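Local coordinates for ABC-type amino acid transport system, permease component (Caldanaerobacter subterraneus subsp. tengcongensis MB4, PDB 4YMU), which probably forms the membrane-spanning permease of an ABC importer for amino acids and binds arginine, at residues 28-33 with 151-156; 111-116 with 142-147; 159-164 with 170-175; 177-180 with 184-187. All blocks are in the same frame, centred on the assembly; numbering follows the deposited sequence.

Contact 1: residues 28-33 with 151-156; sequences LAVTIG and NEFIVM. With ARG (arginine), chain I.
A chi1 of 170° puts CG1 of Val30, on helix 12-44, opposite the backbone N and turns its other methyl, CG2, to Met156 of helix 129-160, whose CG lies beside its own backbone N (chi1 -76°). CG2 rests against the root of the methionine, 3.7 Å from Met156 CB and equally near its CG, and the two side chains run past each other in opposite directions. The same methyl also leans over the neighbouring backbone, 4.2 Å from Phe153 CA, and approaches the Phe153 ring obliquely, nearest CD2. One valine methyl thus touches two residues nearly a turn apart, Phe153 and Met156. Further bends at chi2 and chi3 carry the methionine sulfur away from the helix interface into the arginine pocket, where Met156 SD lies 3.5 Å from NH1 of the bound arginine. Glu152, one turn earlier, grips the same guanidinium with both carboxylate oxygens: OE1 accepts from ligand NH2 at 3.0 Å and OE2 from ligand NH1 at 2.8 Å. OE2 is also hydrogen-bonded to Ser99 OG of helix 87-112, another residue of the pocket, a link likely to steady the carboxylate, while Val155 CG1 lies 3.8 Å from ligand NH2. Leu95 of that helix touches both Ala29 and Met156, so three helices meet beside the site. The chemistry is divided accordingly: an apolar seam, with no hydrogen bond across it, joins the two helices, and immediately beside it a carboxylate accepts in bidentate fashion from the guanidinium, consistent with recognition of a positively charged amino acid.

Contact 2: residues 111-116 with 142-147; sequences IQAVDP and IKNILP
Ala113 and Val114, in the turn that follows helix 87-112, face the amide of Asn144 on helix 129-160. Before them, Ile111 rests on Met45 and offers its carbonyl O to Val114 N in a weak bond. Ala113 then points its methyl at the second helix, CB lying 3.8 Å from Asn144 ND2. At Val114 both backbone and side chain are involved: ND2 of Asn144 lies 3.7 Å from Val114 N and 3.9 Å from Val114 CG1, the two side chains crossing at about a right angle. Asn144 gets there with CG beside its own backbone N (chi1 -70°), which carries the amide outward from its helix. The polar partner of ND2 is the carbonyl O of Gly110, just before the turn, and OD1 has a weak bond to Arg215. Farther on, Asp115 bonds through OD2 to Gly117 N, at the start of helix 117-124, and packs on the chain of another protein in the assembly. The EAA motif of binding-protein-dependent permeases begins in that short helix, consistent with the cytoplasmic element that docks on the ATPase subunit. Chemically, the contact amounts to an amide nitrogen set among the methyls of Ala113 and Val114 and near Val114 N, with no hydrogen bond across the two segments; its ND2 donates instead to the main-chain carbonyl of Gly110.

Contact 3: residues 159-164 with 170-175; sequences ESAIVS and DLTRQA. With ARG (arginine), chain I; ARG (arginine), chain J.
Asp170 and Ser164 meet where the chain doubles back between helices 129-160 and 174-182. Starting at its CB, Asp170 touches Val163 CG2 at 4.2 Å. Its CG lies between the backbone N and the carbonyl carbon (chi1 74°), which folds the carboxylate back over its own following residues. OD1 comes 3.2 Å from Ser164 CB and accepts from Arg173 N at 2.7 Å, on the syn side but 34° out of the carboxylate plane. OD2 lies 3.4 Å from Ala161 CA and takes Thr172 N at 3.1 Å from well above that plane, closing an Asx turn. With a leucine here the carboxylate would be gone, and the backbone N-H groups of Thr172 and Arg173 would probably lose their acceptors just ahead of helix 174-182. Gln174 NE2 adds a nearly straight bond to Asp170 O. Beside the carboxylate, Thr172 OG1 packs 3.4 Å from Ala161 CB while bonded to Tyr196. At the far end of 159-164, Glu159 OE2 accepts from the amino groups of both bound arginines, one of which, in chain J, lies in the pocket of the second subunit. The buried turn is flanked by helix 186-214 through Tyr196 and by helix 12-44 through Thr22 and Leu25, while Pro66, Leu68 and Val69 of the second subunit pack on Ala161, Ser164 and Thr172.

Contact 4: residues 177-180 with 184-187; sequences IIQS and RYFE
Gln179 lies over one face of the Tyr185 ring. This is a CH-pi contact, with CG 3.6 Å from the ring centroid and 23° off the normal, offset toward the rim. Beyond CG the amide continues the overlap: its plane is only 8° from that of the ring, and Gln179 CD lies 3.6 Å from Tyr185 CE2. A bend at chi2 (90°) brings the amide over the ring, and chi3 helps to set its plane nearly parallel to it. Packing against backbone comes next, Gln179 CB abutting Arg184 O at 3.1 Å. Polar bonds fix the surroundings. Tyr185 OH is bonded to Asp176, Arg184 N to Thr182 OG1, and Arg184 NH1 makes a weak salt bridge to Glu187 OE1 at 3.4 Å. Were Tyr185 exchanged for an alanine, the Gln179 side chain, without the ring it stacks on, is likely to be freer to turn, and Asp176 would probably be left without its hydroxyl mate. Gln80 of the second subunit accepts through OE1 from the backbone N of both Tyr185 and Phe186, and Glu187 OE2 meets Asp4 N near the N terminus. What results is a short loop that turns the chain from helix 174-182 into helix 186-214, set against the subunit interface of the permease dimer.

In the fold
From the N terminus, contact 1 closes the longest loop, bringing helix 12-44 against helix 129-160 near the chain's centre. Nested within that loop is contact 2, which ties the end of helix 87-112 to an earlier part of helix 129-160. Contacts 3 and 4 follow in series, each closing a short turn, and no loops cross: the first links the end of helix 129-160 to helix 174-182, the second that helix to helix 186-214. These two touch through Ala175 O and Tyr185 CE1, and both meet the second subunit. Helix 129-160 serves contacts 1, 2 and 3. Contacts 1 and 3 share the chain I arginine, whereas contacts 2 and 4 lie about 45 Å apart between centres.

Contact 1: residues 28-33 with 151-156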
loop_
_atom_site.group_PDB
_atom_site.type_symbol
_atom_site.label_atom_id
_atom_site.label_comp_id
_atom_site.label_asym_id
_atom_site.label_seq_id
_atom_site.Cartn_x
_atom_site.Cartn_y
_atom_site.Cartn_z
ATOM N N LEU C 28 -18.683 19.924 18.329
ATOM C CA LEU C 28 -19.971 19.305 18.627
ATOM C C LEU C 28 -20.483 18.447 17.467
ATOM O O LEU C 28 -21.021 17.360 17.683
ATOM C CB LEU C 28 -21.000 20.377 19.005
ATOM C CG LEU C 28 -22.415 19.911 19.358
ATOM C CD1 LEU C 28 -22.392 18.894 20.497
ATOM C CD2 LEU C 28 -23.296 21.110 19.727
ATOM N N ALA C 29 -20.308 18.934 16.241
ATOM C CA ALA C 29 -20.807 18.219 15.074
ATOM C C ALA C 29 -20.026 16.928 14.895
ATOM O O ALA C 29 -20.603 15.831 14.857
ATOM C CB ALA C 29 -20.694 19.082 13.832
ATOM N N VAL C 30 -18.706 17.072 14.827
ATOM C CA VAL C 30 -17.814 15.939 14.662
ATOM C C VAL C 30 -18.025 14.912 15.775
ATOM O O VAL C 30 -18.097 13.715 15.497
ATOM C CB VAL C 30 -16.347 16.381 14.585
ATOM C CG1 VAL C 30 -15.432 15.175 14.652
ATOM C CG2 VAL C 30 -16.106 17.158 13.291
ATOM N N THR C 31 -18.115 15.377 17.021
ATOM C CA THR C 31 -18.401 14.490 18.149
ATOM C C THR C 31 -19.668 13.676 17.919
ATOM O O THR C 31 -19.673 12.458 18.085
ATOM C CB THR C 31 -18.556 15.260 19.464
ATOM O OG1 THR C 31 -17.272 15.687 19.922
ATOM C CG2 THR C 31 -19.167 14.369 20.525
ATOM N N ILE C 32 -20.731 14.361 17.515
ATOM C CA ILE C 32 -22.010 13.720 17.254
ATOM C C ILE C 32 -21.912 12.864 16.000
ATOM O O ILE C 32 -22.458 11.764 15.948
ATOM C CB ILE C 32 -23.146 14.777 17.110
ATOM C CG1 ILE C 32 -23.521 15.347 18.486
ATOM C CG2 ILE C 32 -24.376 14.167 16.472
ATOM C CD1 ILE C 32 -24.431 16.543 18.425
ATOM N N GLY C 33 -21.191 13.370 15.002
ATOM C CA GLY C 33 -21.001 12.661 13.744
ATOM C C GLY C 33 -20.261 11.338 13.899
ATOM O O GLY C 33 -20.411 10.428 13.080
ATOM N N ASN C 151 -8.174 13.556 11.358
ATOM C CA ASN C 151 -8.126 14.213 10.069
ATOM C C ASN C 151 -9.501 14.697 9.624
ATOM O O ASN C 151 -9.618 15.686 8.903
ATOM C CB ASN C 151 -7.561 13.249 9.044
ATOM C CG ASN C 151 -7.696 13.753 7.633
ATOM O OD1 ASN C 151 -8.598 13.339 6.907
ATOM N ND2 ASN C 151 -6.793 14.635 7.226
ATOM N N GLU C 152 -10.542 13.983 10.037
ATOM C CA GLU C 152 -11.899 14.366 9.696
ATOM C C GLU C 152 -12.213 15.716 10.322
ATOM O O GLU C 152 -12.700 16.619 9.649
ATOM C CB GLU C 152 -12.887 13.285 10.138
ATOM C CG GLU C 152 -14.348 13.728 10.237
ATOM C CD GLU C 152 -15.047 13.899 8.887
ATOM O OE1 GLU C 152 -14.376 13.921 7.828
ATOM O OE2 GLU C 152 -16.296 13.997 8.896
ATOM N N PHE C 153 -11.884 15.843 11.604
ATOM C CA PHE C 153 -12.047 17.078 12.351
ATOM C C PHE C 153 -11.386 18.249 11.638
ATOM O O PHE C 153 -11.994 19.299 11.473
ATOM C CB PHE C 153 -11.433 16.915 13.740
ATOM C CG PHE C 153 -11.436 18.174 14.565
ATOM C CD1 PHE C 153 -10.364 19.057 14.517
ATOM C CD2 PHE C 153 -12.515 18.478 15.385
ATOM C CE1 PHE C 153 -10.365 20.217 15.277
ATOM C CE2 PHE C 153 -12.521 19.630 16.150
ATOM C CZ PHE C 153 -11.442 20.503 16.095
ATOM N N ILE C 154 -10.139 18.073 11.218
ATOM C CA ILE C 154 -9.419 19.160 10.561
ATOM C C ILE C 154 -10.163 19.608 9.308
ATOM O O ILE C 154 -10.311 20.804 9.060
ATOM C CB ILE C 154 -7.969 18.757 10.201
ATOM C CG1 ILE C 154 -7.148 18.506 11.472
ATOM C CG2 ILE C 154 -7.303 19.816 9.328
ATOM C CD1 ILE C 154 -5.716 18.106 11.205
ATOM N N VAL C 155 -10.663 18.642 8.544
ATOM C CA VAL C 155 -11.396 18.930 7.319
ATOM C C VAL C 155 -12.707 19.666 7.637
ATOM O O VAL C 155 -13.104 20.604 6.928
ATOM C CB VAL C 155 -11.714 17.636 6.558
ATOM C CG1 VAL C 155 -12.667 17.907 5.409
ATOM C CG2 VAL C 155 -10.438 17.022 6.036
ATOM N N MET C 156 -13.363 19.242 8.713
ATOM C CA MET C 156 -14.637 19.803 9.105
ATOM C C MET C 156 -14.539 21.251 9.577
ATOM O O MET C 156 -15.525 21.966 9.524
ATOM C CB MET C 156 -15.282 18.933 10.180
ATOM C CG MET C 156 -15.881 17.656 9.638
ATOM S SD MET C 156 -17.285 17.968 8.542
ATOM C CE MET C 156 -18.579 18.067 9.772
HETATM N N ARG I . -17.409 20.000 0.625
HETATM C CA ARG I . -17.628 18.650 0.103
HETATM C C ARG I . -19.104 18.303 0.015
HETATM O O ARG I . -19.470 17.266 -0.553
HETATM C CB ARG I . -16.942 17.604 0.976
HETATM C CG ARG I . -17.567 17.398 2.330
HETATM C CD ARG I . -16.669 16.508 3.174
HETATM N NE ARG I . -17.304 16.090 4.417
HETATM C CZ ARG I . -16.668 15.487 5.412
HETATM N NH1 ARG I . -17.331 15.141 6.509
HETATM N NH2 ARG I . -15.367 15.238 5.314
HETATM O OXT ARG I . -19.946 19.037 0.533
#

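Contact 2: residues 111-116 with 142-147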
loop_
_atom_site.group_PDB
_atom_site.type_symbol
_atom_site.label_atom_id
_atom_site.label_comp_id
_atom_site.label_asym_id
_atom_site.label_seq_id
_atom_site.Cartn_x
_atom_site.Cartn_y
_atom_site.Cartn_z
ATOM N N ILE C 111 -11.142 -1.038 9.651
ATOM C CA ILE C 111 -11.283 -2.463 9.879
ATOM C C ILE C 111 -10.752 -3.248 8.682
ATOM O O ILE C 111 -9.999 -4.197 8.847
ATOM C CB ILE C 111 -12.741 -2.842 10.137
ATOM C CG1 ILE C 111 -13.213 -2.231 11.458
ATOM C CG2 ILE C 111 -12.908 -4.347 10.182
ATOM C CD1 ILE C 111 -14.702 -2.477 11.753
ATOM N N GLN C 112 -11.124 -2.842 7.477
ATOM C CA GLN C 112 -10.663 -3.538 6.275
ATOM C C GLN C 112 -9.134 -3.479 6.112
ATOM O O GLN C 112 -8.543 -4.260 5.363
ATOM C CB GLN C 112 -11.334 -2.913 5.049
ATOM C CG GLN C 112 -11.264 -3.722 3.768
ATOM C CD GLN C 112 -10.976 -2.829 2.561
ATOM O OE1 GLN C 112 -11.567 -1.750 2.411
ATOM N NE2 GLN C 112 -10.038 -3.260 1.711
ATOM N N ALA C 113 -8.493 -2.581 6.848
ATOM C CA ALA C 113 -7.077 -2.321 6.649
ATOM C C ALA C 113 -6.175 -3.142 7.550
ATOM O O ALA C 113 -4.978 -3.177 7.330
ATOM C CB ALA C 113 -6.773 -0.857 6.818
ATOM N N VAL C 114 -6.714 -3.780 8.582
ATOM C CA VAL C 114 -5.855 -4.663 9.366
ATOM C C VAL C 114 -5.619 -5.946 8.559
ATOM O O VAL C 114 -6.556 -6.482 7.949
ATOM C CB VAL C 114 -6.405 -4.944 10.801
ATOM C CG1 VAL C 114 -7.663 -4.175 11.043
ATOM C CG2 VAL C 114 -6.625 -6.427 11.036
ATOM N N ASP C 115 -4.368 -6.410 8.527
ATOM C CA ASP C 115 -4.004 -7.573 7.705
ATOM C C ASP C 115 -4.922 -8.739 8.009
ATOM O O ASP C 115 -5.045 -9.124 9.165
ATOM C CB ASP C 115 -2.578 -8.004 8.005
ATOM C CG ASP C 115 -2.082 -9.082 7.054
ATOM O OD1 ASP C 115 -1.140 -8.810 6.270
ATOM O OD2 ASP C 115 -2.597 -10.222 7.123
ATOM N N PRO C 116 -5.544 -9.323 6.967
ATOM C CA PRO C 116 -6.523 -10.424 7.085
ATOM C C PRO C 116 -5.932 -11.685 7.738
ATOM O O PRO C 116 -6.653 -12.600 8.166
ATOM C CB PRO C 116 -6.943 -10.705 5.639
ATOM C CG PRO C 116 -5.875 -10.037 4.778
ATOM C CD PRO C 116 -5.305 -8.916 5.570
ATOM N N ILE C 142 -8.945 0.165 15.525
ATOM C CA ILE C 142 -9.005 1.430 16.272
ATOM C C ILE C 142 -7.792 2.325 16.032
ATOM O O ILE C 142 -7.937 3.544 15.849
ATOM C CB ILE C 142 -9.258 1.212 17.786
ATOM C CG1 ILE C 142 -10.754 1.057 18.049
ATOM C CG2 ILE C 142 -8.698 2.353 18.618
ATOM C CD1 ILE C 142 -11.044 0.219 19.270
ATOM N N LYS C 143 -6.605 1.728 16.031
ATOM C CA LYS C 143 -5.395 2.487 15.740
ATOM C C LYS C 143 -5.365 2.907 14.282
ATOM O O LYS C 143 -4.671 3.855 13.922
ATOM C CB LYS C 143 -4.126 1.710 16.105
ATOM C CG LYS C 143 -4.047 1.336 17.582
ATOM C CD LYS C 143 -2.852 0.434 17.862
ATOM C CE LYS C 143 -3.011 -0.355 19.164
ATOM N NZ LYS C 143 -1.861 -1.299 19.382
ATOM N N ASN C 144 -6.106 2.207 13.428
ATOM C CA ASN C 144 -6.230 2.707 12.060
ATOM C C ASN C 144 -7.173 3.905 11.991
ATOM O O ASN C 144 -6.991 4.810 11.176
ATOM C CB ASN C 144 -6.729 1.627 11.101
ATOM C CG ASN C 144 -5.707 0.543 10.854
ATOM O OD1 ASN C 144 -4.496 0.778 10.927
ATOM N ND2 ASN C 144 -6.191 -0.650 10.522
ATOM N N ILE C 145 -8.163 3.904 12.880
ATOM C CA ILE C 145 -9.298 4.805 12.803
ATOM C C ILE C 145 -9.017 6.166 13.428
ATOM O O ILE C 145 -9.311 7.203 12.819
ATOM C CB ILE C 145 -10.522 4.174 13.483
ATOM C CG1 ILE C 145 -10.999 2.957 12.687
ATOM C CG2 ILE C 145 -11.645 5.183 13.598
ATOM C CD1 ILE C 145 -11.947 2.053 13.457
ATOM N N LEU C 146 -8.454 6.157 14.637
ATOM C CA LEU C 146 -8.148 7.395 15.364
ATOM C C LEU C 146 -7.423 8.481 14.546
ATOM O O LEU C 146 -7.786 9.652 14.621
ATOM C CB LEU C 146 -7.387 7.111 16.666
ATOM C CG LEU C 146 -8.146 6.331 17.746
ATOM C CD1 LEU C 146 -7.306 6.195 19.007
ATOM C CD2 LEU C 146 -9.494 6.961 18.055
ATOM N N PRO C 147 -6.394 8.110 13.765
ATOM C CA PRO C 147 -5.753 9.193 13.015
ATOM C C PRO C 147 -6.644 9.749 11.906
ATOM O O PRO C 147 -6.476 10.905 11.521
ATOM C CB PRO C 147 -4.535 8.506 12.381
ATOM C CG PRO C 147 -4.297 7.304 13.197
ATOM C CD PRO C 147 -5.655 6.846 13.626
#

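Contact 3: residues 159-164 with 170-175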
loop_
_atom_site.group_PDB
_atom_site.type_symbol
_atom_site.label_atom_id
_atom_site.label_comp_id
_atom_site.label_asym_id
_atom_site.label_seq_id
_atom_site.Cartn_x
_atom_site.Cartn_y
_atom_site.Cartn_z
ATOM N N GLU C 159 -14.892 22.939 6.573
ATOM C CA GLU C 159 -16.255 22.711 6.115
ATOM C C GLU C 159 -17.306 23.587 6.814
ATOM O O GLU C 159 -18.274 24.003 6.184
ATOM C CB GLU C 159 -16.627 21.232 6.213
ATOM C CG GLU C 159 -15.915 20.350 5.188
ATOM C CD GLU C 159 -16.324 20.641 3.751
ATOM O OE1 GLU C 159 -17.403 21.219 3.537
ATOM O OE2 GLU C 159 -15.578 20.280 2.821
ATOM N N SER C 160 -17.096 23.855 8.103
ATOM C CA SER C 160 -18.066 24.526 8.950
ATOM C C SER C 160 -18.248 26.002 8.563
ATOM O O SER C 160 -19.261 26.609 8.889
ATOM C CB SER C 160 -17.637 24.429 10.408
ATOM O OG SER C 160 -16.513 25.260 10.633
ATOM N N ALA C 161 -17.287 26.571 7.840
ATOM C CA ALA C 161 -17.398 27.947 7.359
ATOM C C ALA C 161 -18.693 28.162 6.576
ATOM O O ALA C 161 -19.101 29.297 6.329
ATOM C CB ALA C 161 -16.209 28.315 6.495
ATOM N N ILE C 162 -19.337 27.070 6.185
ATOM C CA ILE C 162 -20.512 27.155 5.342
ATOM C C ILE C 162 -21.784 27.529 6.117
ATOM O O ILE C 162 -22.802 27.862 5.516
ATOM C CB ILE C 162 -20.725 25.859 4.568
ATOM C CG1 ILE C 162 -21.375 26.163 3.225
ATOM C CG2 ILE C 162 -21.521 24.826 5.390
ATOM C CD1 ILE C 162 -21.842 24.927 2.555
ATOM N N VAL C 163 -21.730 27.499 7.445
ATOM C CA VAL C 163 -22.887 27.910 8.220
ATOM C C VAL C 163 -22.924 29.436 8.316
ATOM O O VAL C 163 -23.804 30.009 8.962
ATOM C CB VAL C 163 -22.880 27.310 9.632
ATOM C CG1 VAL C 163 -22.727 25.803 9.546
ATOM C CG2 VAL C 163 -21.753 27.928 10.467
ATOM N N SER C 164 -21.950 30.089 7.690
ATOM C CA SER C 164 -21.943 31.533 7.658
ATOM C C SER C 164 -23.100 31.991 6.764
ATOM O O SER C 164 -23.806 32.941 7.100
ATOM C CB SER C 164 -20.607 32.073 7.150
ATOM O OG SER C 164 -20.560 32.075 5.734
ATOM N N ASP C 170 -20.075 32.440 12.772
ATOM C CA ASP C 170 -18.803 31.738 12.827
ATOM C C ASP C 170 -17.685 32.718 12.505
ATOM O O ASP C 170 -17.894 33.928 12.484
ATOM C CB ASP C 170 -18.776 30.594 11.814
ATOM C CG ASP C 170 -18.619 31.093 10.384
ATOM O OD1 ASP C 170 -19.189 32.161 10.053
ATOM O OD2 ASP C 170 -17.885 30.452 9.599
ATOM N N LEU C 171 -16.499 32.194 12.240
ATOM C CA LEU C 171 -15.359 33.028 11.928
ATOM C C LEU C 171 -15.525 33.712 10.557
ATOM O O LEU C 171 -15.011 34.815 10.334
ATOM C CB LEU C 171 -14.087 32.180 11.971
ATOM C CG LEU C 171 -12.778 32.809 11.506
ATOM C CD1 LEU C 171 -12.333 33.887 12.477
ATOM C CD2 LEU C 171 -11.704 31.732 11.353
ATOM N N THR C 172 -16.236 33.062 9.640
ATOM C CA THR C 172 -16.372 33.594 8.286
ATOM C C THR C 172 -17.401 34.737 8.245
ATOM O O THR C 172 -17.221 35.746 7.540
ATOM C CB THR C 172 -16.753 32.471 7.294
ATOM O OG1 THR C 172 -15.637 31.588 7.135
ATOM C CG2 THR C 172 -17.094 33.038 5.937
ATOM N N ARG C 173 -18.457 34.585 9.043
ATOM C CA ARG C 173 -19.535 35.568 9.113
ATOM C C ARG C 173 -19.018 36.940 9.535
ATOM O O ARG C 173 -19.558 37.960 9.112
ATOM C CB ARG C 173 -20.624 35.086 10.066
ATOM C CG ARG C 173 -21.877 35.943 10.096
ATOM C CD ARG C 173 -22.371 36.310 8.698
ATOM N NE ARG C 173 -23.832 36.360 8.655
ATOM C CZ ARG C 173 -24.582 37.303 9.227
ATOM N NH1 ARG C 173 -24.022 38.301 9.902
ATOM N NH2 ARG C 173 -25.906 37.245 9.130
ATOM N N GLN C 174 -17.968 36.955 10.360
ATOM C CA GLN C 174 -17.394 38.195 10.871
ATOM C C GLN C 174 -17.114 39.209 9.771
ATOM O O GLN C 174 -17.380 40.395 9.947
ATOM C CB GLN C 174 -16.115 37.930 11.669
ATOM C CG GLN C 174 -16.310 36.993 12.843
ATOM C CD GLN C 174 -17.519 37.348 13.696
ATOM O OE1 GLN C 174 -17.624 38.454 14.232
ATOM N NE2 GLN C 174 -18.437 36.396 13.830
ATOM N N ALA C 175 -16.613 38.753 8.628
ATOM C CA ALA C 175 -16.284 39.686 7.549
ATOM C C ALA C 175 -17.488 40.525 7.086
ATOM O O ALA C 175 -17.331 41.670 6.643
ATOM C CB ALA C 175 -15.685 38.963 6.391
HETATM N N ARG I . -17.409 20.000 0.625
HETATM C CA ARG I . -17.628 18.650 0.103
HETATM C C ARG I . -19.104 18.303 0.015
HETATM O O ARG I . -19.470 17.266 -0.553
HETATM C CB ARG I . -16.942 17.604 0.976
HETATM C CG ARG I . -17.567 17.398 2.330
HETATM C CD ARG I . -16.669 16.508 3.174
HETATM N NE ARG I . -17.304 16.090 4.417
HETATM C CZ ARG I . -16.668 15.487 5.412
HETATM N NH1 ARG I . -17.331 15.141 6.509
HETATM N NH2 ARG I . -15.367 15.238 5.314
HETATM O OXT ARG I . -19.946 19.037 0.533
HETATM N N ARG J . -14.803 22.185 1.053
HETATM C CA ARG J . -13.434 22.020 1.532
HETATM C C ARG J . -12.724 23.361 1.658
HETATM O O ARG J . -11.683 23.446 2.322
HETATM C CB ARG J . -12.634 21.103 0.595
HETATM C CG ARG J . -12.309 21.712 -0.759
HETATM C CD ARG J . -11.726 20.673 -1.680
HETATM N NE ARG J . -11.195 21.253 -2.913
HETATM C CZ ARG J . -10.789 20.536 -3.958
HETATM N NH1 ARG J . -10.859 19.211 -3.918
HETATM N NH2 ARG J . -10.314 21.137 -5.038
HETATM O OXT ARG J . -13.157 24.372 1.087
#

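Contact 4: residues 177-180 with 184-187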
loop_
_atom_site.group_PDB
_atom_site.type_symbol
_atom_site.label_atom_id
_atom_site.label_comp_id
_atom_site.label_asym_id
_atom_site.label_seq_id
_atom_site.Cartn_x
_atom_site.Cartn_y
_atom_site.Cartn_z
ATOM N N ILE C 177 -20.125 41.324 9.192
ATOM C CA ILE C 177 -20.295 42.212 10.333
ATOM C C ILE C 177 -19.348 43.414 10.252
ATOM O O ILE C 177 -19.791 44.568 10.146
ATOM C CB ILE C 177 -20.085 41.430 11.633
ATOM C CG1 ILE C 177 -21.157 40.343 11.751
ATOM C CG2 ILE C 177 -20.100 42.350 12.838
ATOM C CD1 ILE C 177 -21.097 39.529 13.035
ATOM N N ILE C 178 -18.051 43.130 10.228
ATOM C CA ILE C 178 -17.019 44.157 10.142
ATOM C C ILE C 178 -17.214 45.098 8.957
ATOM O O ILE C 178 -17.106 46.321 9.115
ATOM C CB ILE C 178 -15.612 43.517 10.087
ATOM C CG1 ILE C 178 -15.313 42.803 11.406
ATOM C CG2 ILE C 178 -14.544 44.554 9.818
ATOM C CD1 ILE C 178 -14.242 41.758 11.298
ATOM N N GLN C 179 -17.525 44.556 7.779
ATOM C CA GLN C 179 -17.603 45.421 6.601
ATOM C C GLN C 179 -18.787 46.369 6.761
ATOM O O GLN C 179 -18.752 47.519 6.293
ATOM C CB GLN C 179 -17.707 44.629 5.290
ATOM C CG GLN C 179 -19.135 44.384 4.808
ATOM C CD GLN C 179 -19.690 45.489 3.884
ATOM O OE1 GLN C 179 -18.950 46.248 3.264
ATOM N NE2 GLN C 179 -21.002 45.550 3.784
ATOM N N SER C 180 -19.809 45.915 7.486
ATOM C CA SER C 180 -20.989 46.738 7.632
ATOM C C SER C 180 -20.620 48.062 8.299
ATOM O O SER C 180 -21.290 49.067 8.096
ATOM C CB SER C 180 -22.058 46.003 8.440
ATOM O OG SER C 180 -21.705 45.948 9.806
ATOM N N ARG C 184 -15.173 47.550 4.372
ATOM C CA ARG C 184 -14.008 46.772 3.960
ATOM C C ARG C 184 -14.263 45.272 4.083
ATOM O O ARG C 184 -14.567 44.768 5.165
ATOM C CB ARG C 184 -12.779 47.154 4.793
ATOM C CG ARG C 184 -12.290 48.571 4.572
ATOM C CD ARG C 184 -11.038 48.879 5.379
ATOM N NE ARG C 184 -10.475 50.179 5.019
ATOM C CZ ARG C 184 -9.805 50.423 3.895
ATOM N NH1 ARG C 184 -9.617 49.461 3.005
ATOM N NH2 ARG C 184 -9.334 51.638 3.650
ATOM N N TYR C 185 -14.144 44.575 2.955
ATOM C CA TYR C 185 -14.298 43.123 2.905
ATOM C C TYR C 185 -12.938 42.436 2.859
ATOM O O TYR C 185 -12.710 41.476 3.581
ATOM C CB TYR C 185 -15.094 42.711 1.665
ATOM C CG TYR C 185 -16.575 42.548 1.889
ATOM C CD1 TYR C 185 -17.048 41.677 2.850
ATOM C CD2 TYR C 185 -17.506 43.256 1.121
ATOM C CE1 TYR C 185 -18.410 41.511 3.058
ATOM C CE2 TYR C 185 -18.865 43.097 1.315
ATOM C CZ TYR C 185 -19.315 42.222 2.286
ATOM O OH TYR C 185 -20.664 42.045 2.507
ATOM N N PHE C 186 -12.063 42.943 1.991
ATOM C CA PHE C 186 -10.726 42.405 1.762
ATOM C C PHE C 186 -9.960 42.050 3.027
ATOM O O PHE C 186 -9.698 40.874 3.298
ATOM C CB PHE C 186 -9.907 43.408 0.952
ATOM C CG PHE C 186 -8.530 42.931 0.606
ATOM C CD1 PHE C 186 -8.301 42.239 -0.576
ATOM C CD2 PHE C 186 -7.456 43.175 1.455
ATOM C CE1 PHE C 186 -7.025 41.798 -0.909
ATOM C CE2 PHE C 186 -6.175 42.735 1.129
ATOM C CZ PHE C 186 -5.963 42.048 -0.055
ATOM N N GLU C 187 -9.591 43.069 3.792
ATOM C CA GLU C 187 -8.742 42.865 4.962
ATOM C C GLU C 187 -9.290 41.857 6.000
ATOM O O GLU C 187 -8.554 40.970 6.443
ATOM C CB GLU C 187 -8.315 44.210 5.592
ATOM C CG GLU C 187 -9.215 45.398 5.250
ATOM C CD GLU C 187 -8.820 46.132 3.967
ATOM O OE1 GLU C 187 -9.592 46.097 2.985
ATOM O OE2 GLU C 187 -7.755 46.783 3.947
#